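Local coordinates for 182aa long hypothetical protein (Pyrococcus horikoshii, PDB 2GAN) that is of unknown function but, as a GNAT-family protein, probably transfers an acetyl group from acetyl-CoA to an acceptor not yet identified, at residues 5-10 with 67-72; 80-85 with 107-112. All coordinates share one frame; numbering follows the deposited sequence.

How the contacts relate
Both contacts join antiparallel neighbours in the mixed five-stranded sheet of a GNAT-like fold. Contact 1 pairs the outermost strand 2-6 with strand 68-74. Contact 2 pairs strand 78-85 with strand 106-114, which in GNAT relatives adjoins the acetyl-CoA site. Strands 68-74 and 78-85 follow one another in the chain and lie side by side, so the two contacts abut, their centres about 10 Å apart. Tyr-70 N lies 2.7 Å from Ile-82 O, and Tyr-72 N lies 2.8 Å from Gly-80 O. Both are probable hydrogen bonds. Contact 2 is the more central in the chain and holds a sulfate ion, probably from the crystallisation liquor, at the backbone of Phe-111. Arg-61 also binds this ion.

Contact 1 (5-10 with 67-72); sequences KKIKNP and DELYTY
Lys-5 and Lys-6 pair with Thr-71 and Tyr-70 at the edge of the antiparallel part of the GNAT-type sheet. Lys-5 and Thr-71 exchange two backbone hydrogen bonds, and Ile-7 N continues the pairing to Leu-69 O at 3.0 Å. The tight part lies on the face of Leu-69 and Thr-71. Pro-10 CG sits 3.7 Å from Leu-69 CB, the two side chains running antiparallel, flank to flank. Leu-62 of helix 47-65 touches both. Ile-7 lies crosswise to Thr-71, and its CG1 is 3.7 Å from Thr-71 CG2. The solvent side is formed by the lysines. The end of Lys-5 leads away. Lys-6 runs past the buried Tyr-70 ring, with CG 3.6 Å from CE1. Its CG is anti to the backbone N (chi1 -171°), which sends the exposed chain along the tyrosine towards OH. That hydroxyl donates to Glu-68 OE2 at 2.7 Å, from above the carboxylate plane. Glu-68 OE1 also forms a salt bridge with Arg-134 and a hydrogen bond with Tyr-86 OH. Phe-130 of helix 123-137 meets the Tyr-70 ring edge-to-face. Where the strands part, one water sits unusually close to Ile-7 O and accepts from Leu-69 N at 3.1 Å.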
loop_
_atom_site.group_PDB
_atom_site.type_symbol
_atom_site.label_atom_id
_atom_site.label_comp_id
_atom_site.label_asym_id
_atom_site.label_seq_id
_atom_site.Cartn_x
_atom_site.Cartn_y
_atom_site.Cartn_z
ATOM N N LYS A 5 -25.421 7.809 -6.147
ATOM C CA LYS A 5 -26.670 8.097 -5.479
ATOM C C LYS A 5 -26.397 8.635 -4.090
ATOM O O LYS A 5 -25.623 8.056 -3.323
ATOM C CB LYS A 5 -27.534 6.841 -5.416
ATOM C CG LYS A 5 -28.908 7.059 -4.819
ATOM C CD LYS A 5 -29.794 5.851 -5.068
ATOM C CE LYS A 5 -31.163 6.028 -4.433
ATOM N NZ LYS A 5 -31.085 6.073 -2.944
ATOM N N LYS A 6 -27.028 9.759 -3.776
ATOM C CA LYS A 6 -26.849 10.390 -2.479
ATOM C C LYS A 6 -27.712 9.666 -1.455
ATOM O O LYS A 6 -28.809 9.220 -1.774
ATOM C CB LYS A 6 -27.263 11.862 -2.558
ATOM C CG LYS A 6 -26.912 12.690 -1.324
ATOM C CD LYS A 6 -27.228 14.153 -1.566
ATOM C CE LYS A 6 -26.702 15.057 -0.456
ATOM N NZ LYS A 6 -27.375 14.837 0.859
ATOM N N ILE A 7 -27.207 9.526 -0.236
ATOM C CA ILE A 7 -27.989 8.881 0.809
ATOM C C ILE A 7 -28.565 9.971 1.716
ATOM O O ILE A 7 -27.830 10.648 2.435
ATOM C CB ILE A 7 -27.148 7.923 1.673
ATOM C CG1 ILE A 7 -26.382 6.918 0.796
ATOM C CG2 ILE A 7 -28.069 7.187 2.639
ATOM C CD1 ILE A 7 -27.261 6.011 -0.071
ATOM N N LYS A 8 -29.882 10.139 1.672
ATOM C CA LYS A 8 -30.564 11.150 2.481
ATOM C C LYS A 8 -30.230 11.028 3.967
ATOM O O LYS A 8 -29.876 12.008 4.614
ATOM C CB LYS A 8 -32.082 11.041 2.281
ATOM C CG LYS A 8 -32.891 12.155 2.948
ATOM C CD LYS A 8 -34.373 12.073 2.595
ATOM C CE LYS A 8 -35.164 13.188 3.278
ATOM N NZ LYS A 8 -36.641 13.082 3.040
ATOM N N ASN A 9 -30.338 9.821 4.505
ATOM C CA ASN A 9 -30.050 9.597 5.915
ATOM C C ASN A 9 -29.010 8.491 6.055
ATOM O O ASN A 9 -29.339 7.327 6.282
ATOM C CB ASN A 9 -31.351 9.254 6.647
ATOM C CG ASN A 9 -32.325 10.435 6.680
ATOM O OD1 ASN A 9 -32.122 11.398 7.426
ATOM N ND2 ASN A 9 -33.373 10.374 5.854
ATOM N N PRO A 10 -27.723 8.857 5.929
ATOM C CA PRO A 10 -26.596 7.930 6.020
ATOM C C PRO A 10 -26.740 6.798 7.031
ATOM O O PRO A 10 -26.273 5.686 6.781
ATOM C CB PRO A 10 -25.423 8.853 6.331
ATOM C CG PRO A 10 -25.787 10.094 5.542
ATOM C CD PRO A 10 -27.244 10.253 5.905
ATOM N N ASP A 67 -21.242 14.870 6.519
ATOM C CA ASP A 67 -22.207 15.920 6.186
ATOM C C ASP A 67 -22.984 15.499 4.933
ATOM O O ASP A 67 -24.139 15.890 4.740
ATOM C CB ASP A 67 -21.496 17.261 5.963
ATOM C CG ASP A 67 -20.918 17.841 7.253
ATOM O OD1 ASP A 67 -21.646 17.892 8.274
ATOM O OD2 ASP A 67 -19.740 18.252 7.250
ATOM N N GLU A 68 -22.329 14.696 4.091
ATOM C CA GLU A 68 -22.925 14.158 2.875
ATOM C C GLU A 68 -22.279 12.815 2.570
ATOM O O GLU A 68 -21.052 12.690 2.589
ATOM C CB GLU A 68 -22.719 15.109 1.697
ATOM C CG GLU A 68 -23.378 16.452 1.887
ATOM C CD GLU A 68 -23.311 17.333 0.647
ATOM O OE1 GLU A 68 -23.825 18.465 0.713
ATOM O OE2 GLU A 68 -22.753 16.910 -0.385
ATOM N N LEU A 69 -23.110 11.807 2.319
ATOM C CA LEU A 69 -22.628 10.468 1.995
ATOM C C LEU A 69 -23.093 10.092 0.594
ATOM O O LEU A 69 -24.279 10.151 0.284
ATOM C CB LEU A 69 -23.167 9.434 2.991
ATOM C CG LEU A 69 -22.902 7.970 2.594
ATOM C CD1 LEU A 69 -21.395 7.737 2.527
ATOM C CD2 LEU A 69 -23.542 7.016 3.594
ATOM N N TYR A 70 -22.152 9.695 -0.247
ATOM C CA TYR A 70 -22.477 9.309 -1.601
ATOM C C TYR A 70 -22.084 7.862 -1.812
ATOM O O TYR A 70 -21.137 7.371 -1.202
ATOM C CB TYR A 70 -21.756 10.227 -2.590
ATOM C CG TYR A 70 -22.287 11.641 -2.578
ATOM C CD1 TYR A 70 -23.447 11.976 -3.273
ATOM C CD2 TYR A 70 -21.640 12.644 -1.858
ATOM C CE1 TYR A 70 -23.953 13.280 -3.255
ATOM C CE2 TYR A 70 -22.135 13.948 -1.834
ATOM C CZ TYR A 70 -23.293 14.260 -2.534
ATOM O OH TYR A 70 -23.774 15.554 -2.509
ATOM N N THR A 71 -22.837 7.162 -2.647
ATOM C CA THR A 71 -22.530 5.769 -2.912
ATOM C C THR A 71 -22.724 5.500 -4.375
ATOM O O THR A 71 -23.473 6.201 -5.053
ATOM C CB THR A 71 -23.489 4.805 -2.183
ATOM O OG1 THR A 71 -24.812 4.984 -2.704
ATOM C CG2 THR A 71 -23.488 5.055 -0.689
ATOM N N TYR A 72 -22.040 4.483 -4.869
ATOM C CA TYR A 72 -22.228 4.098 -6.249
ATOM C C TYR A 72 -23.050 2.838 -6.091
ATOM O O TYR A 72 -22.658 1.913 -5.378
ATOM C CB TYR A 72 -20.900 3.804 -6.946
ATOM C CG TYR A 72 -21.054 3.622 -8.446
ATOM C CD1 TYR A 72 -21.400 2.385 -8.988
ATOM C CD2 TYR A 72 -20.882 4.699 -9.320
ATOM C CE1 TYR A 72 -21.568 2.221 -10.363
ATOM C CE2 TYR A 72 -21.051 4.552 -10.696
ATOM C CZ TYR A 72 -21.393 3.310 -11.211
ATOM O OH TYR A 72 -21.568 3.164 -12.569
HETATM O O HOH W 1 -26.090 12.437 2.811
#

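Contact 2 (80-85 with 107-112). With SO4 (sulfate ion), chain D.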
loop_
_atom_site.group_PDB
_atom_site.type_symbol
_atom_site.label_atom_id
_atom_site.label_comp_id
_atom_site.label_asym_id
_atom_site.label_seq_id
_atom_site.Cartn_x
_atom_site.Cartn_y
_atom_site.Cartn_z
ATOM N N GLY A 80 -19.787 1.073 -3.799
ATOM C CA GLY A 80 -18.793 2.128 -3.697
ATOM C C GLY A 80 -19.292 3.222 -2.774
ATOM O O GLY A 80 -20.486 3.489 -2.730
ATOM N N THR A 81 -18.396 3.861 -2.033
ATOM C CA THR A 81 -18.814 4.929 -1.119
ATOM C C THR A 81 -17.819 6.075 -1.086
ATOM O O THR A 81 -16.643 5.903 -1.414
ATOM C CB THR A 81 -18.899 4.449 0.348
ATOM O OG1 THR A 81 -17.563 4.249 0.839
ATOM C CG2 THR A 81 -19.677 3.171 0.464
ATOM N N ILE A 82 -18.308 7.239 -0.667
ATOM C CA ILE A 82 -17.475 8.420 -0.507
ATOM C C ILE A 82 -18.261 9.453 0.309
ATOM O O ILE A 82 -19.435 9.718 0.043
ATOM C CB ILE A 82 -17.028 9.008 -1.867
ATOM C CG1 ILE A 82 -15.832 9.941 -1.640
ATOM C CG2 ILE A 82 -18.186 9.727 -2.545
ATOM C CD1 ILE A 82 -15.077 10.339 -2.921
ATOM N N ALA A 83 -17.594 10.011 1.311
ATOM C CA ALA A 83 -18.194 10.967 2.226
ATOM C C ALA A 83 -17.512 12.323 2.233
ATOM O O ALA A 83 -16.301 12.423 2.038
ATOM C CB ALA A 83 -18.172 10.388 3.646
ATOM N N LEU A 84 -18.297 13.366 2.479
ATOM C CA LEU A 84 -17.768 14.725 2.545
ATOM C C LEU A 84 -18.014 15.340 3.910
ATOM O O LEU A 84 -19.101 15.194 4.480
ATOM C CB LEU A 84 -18.446 15.601 1.509
ATOM C CG LEU A 84 -18.349 15.016 0.106
ATOM C CD1 LEU A 84 -19.086 15.938 -0.860
ATOM C CD2 LEU A 84 -16.885 14.845 -0.279
ATOM N N VAL A 85 -17.003 16.026 4.430
ATOM C CA VAL A 85 -17.118 16.707 5.707
ATOM C C VAL A 85 -16.690 18.140 5.467
ATOM O O VAL A 85 -15.558 18.391 5.053
ATOM C CB VAL A 85 -16.219 16.080 6.808
ATOM C CG1 VAL A 85 -16.303 16.910 8.077
ATOM C CG2 VAL A 85 -16.682 14.652 7.107
ATOM N N GLY A 107 -12.362 21.361 2.952
ATOM C CA GLY A 107 -13.338 20.335 2.639
ATOM C C GLY A 107 -12.668 18.978 2.782
ATOM O O GLY A 107 -11.610 18.739 2.199
ATOM N N LEU A 108 -13.286 18.088 3.553
ATOM C CA LEU A 108 -12.735 16.757 3.797
ATOM C C LEU A 108 -13.420 15.632 3.026
ATOM O O LEU A 108 -14.644 15.551 2.978
ATOM C CB LEU A 108 -12.814 16.436 5.293
ATOM C CG LEU A 108 -11.757 16.938 6.272
ATOM C CD1 LEU A 108 -11.147 18.232 5.813
ATOM C CD2 LEU A 108 -12.384 17.074 7.644
ATOM N N ILE A 109 -12.611 14.768 2.420
ATOM C CA ILE A 109 -13.117 13.611 1.700
ATOM C C ILE A 109 -12.618 12.400 2.471
ATOM O O ILE A 109 -11.460 12.359 2.874
ATOM C CB ILE A 109 -12.568 13.545 0.258
ATOM C CG1 ILE A 109 -13.293 14.584 -0.612
ATOM C CG2 ILE A 109 -12.723 12.120 -0.302
ATOM C CD1 ILE A 109 -12.744 14.722 -2.023
ATOM N N GLU A 110 -13.493 11.430 2.695
ATOM C CA GLU A 110 -13.113 10.223 3.414
ATOM C C GLU A 110 -14.128 9.130 3.124
ATOM O O GLU A 110 -15.041 9.319 2.308
ATOM C CB GLU A 110 -13.016 10.505 4.928
ATOM C CG GLU A 110 -14.267 11.066 5.594
ATOM C CD GLU A 110 -13.996 11.652 6.995
ATOM O OE1 GLU A 110 -14.955 11.799 7.776
ATOM O OE2 GLU A 110 -12.833 11.978 7.317
ATOM N N PHE A 111 -13.957 7.973 3.758
ATOM C CA PHE A 111 -14.889 6.867 3.555
ATOM C C PHE A 111 -14.999 6.571 2.058
ATOM O O PHE A 111 -16.088 6.310 1.544
ATOM C CB PHE A 111 -16.253 7.265 4.121
ATOM C CG PHE A 111 -17.123 6.107 4.489
ATOM C CD1 PHE A 111 -18.315 5.880 3.816
ATOM C CD2 PHE A 111 -16.791 5.289 5.562
ATOM C CE1 PHE A 111 -19.174 4.857 4.212
ATOM C CE2 PHE A 111 -17.638 4.265 5.968
ATOM C CZ PHE A 111 -18.830 4.049 5.299
ATOM N N PHE A 112 -13.855 6.626 1.376
ATOM C CA PHE A 112 -13.759 6.392 -0.064
ATOM C C PHE A 112 -13.313 4.964 -0.322
ATOM O O PHE A 112 -12.156 4.632 -0.109
ATOM C CB PHE A 112 -12.721 7.338 -0.676
ATOM C CG PHE A 112 -12.482 7.132 -2.154
ATOM C CD1 PHE A 112 -11.219 7.362 -2.700
ATOM C CD2 PHE A 112 -13.511 6.752 -3.004
ATOM C CE1 PHE A 112 -10.980 7.219 -4.070
ATOM C CE2 PHE A 112 -13.285 6.605 -4.382
ATOM C CZ PHE A 112 -12.014 6.839 -4.911
HETATM S S SO4 D . -11.514 6.818 6.326
HETATM O O1 SO4 D . -11.453 5.737 5.321
HETATM O O2 SO4 D . -10.502 7.854 6.022
HETATM O O3 SO4 D . -11.244 6.238 7.654
HETATM O O4 SO4 D . -12.849 7.435 6.305
#
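Thr-81 and Phe-111 meet at a beta bulge in the antiparallel pairing of two central strands of the GNAT-type sheet. The pairing is regular from Val-85 with Leu-108 to Ala-83 with Glu-110. Then Phe-111 and Phe-112 together lie opposite Ile-82 along the backbone, and Phe-111 takes a left-handed backbone conformation. With OG1 between its backbone N and carbonyl carbon (chi1 72°), Thr-81 directs the hydroxyl across to the other strand. There it donates to Phe-111 O at 2.6 Å, from above the carbonyl plane. The same OG1 lies 3.5 Å from Phe-111 CD1. Leu-17 of helix 14-27 packs on both residues. On the face towards helix 123-137, Ile-82 has CG1 anti to N (chi1 -162°). This brings CD1 to 3.9 Å from both Ile-109 CG2 and Phe-112 CD2. Leu-84 and Ile-109 run alongside each other in the same direction, with Leu-84 CD2 3.6 Å from Ile-109 CG1. On the opposite face Val-85 crosses Leu-108, CB to CB at 3.7 Å. Val-85 CG2 lies 3.4 Å from Glu-110 OE1. In GNAT relatives the bulge of this strand adjoins the acetyl-CoA site, and this one probably does too. Phe-111 N donates to sulfate O4 at 2.8 Å.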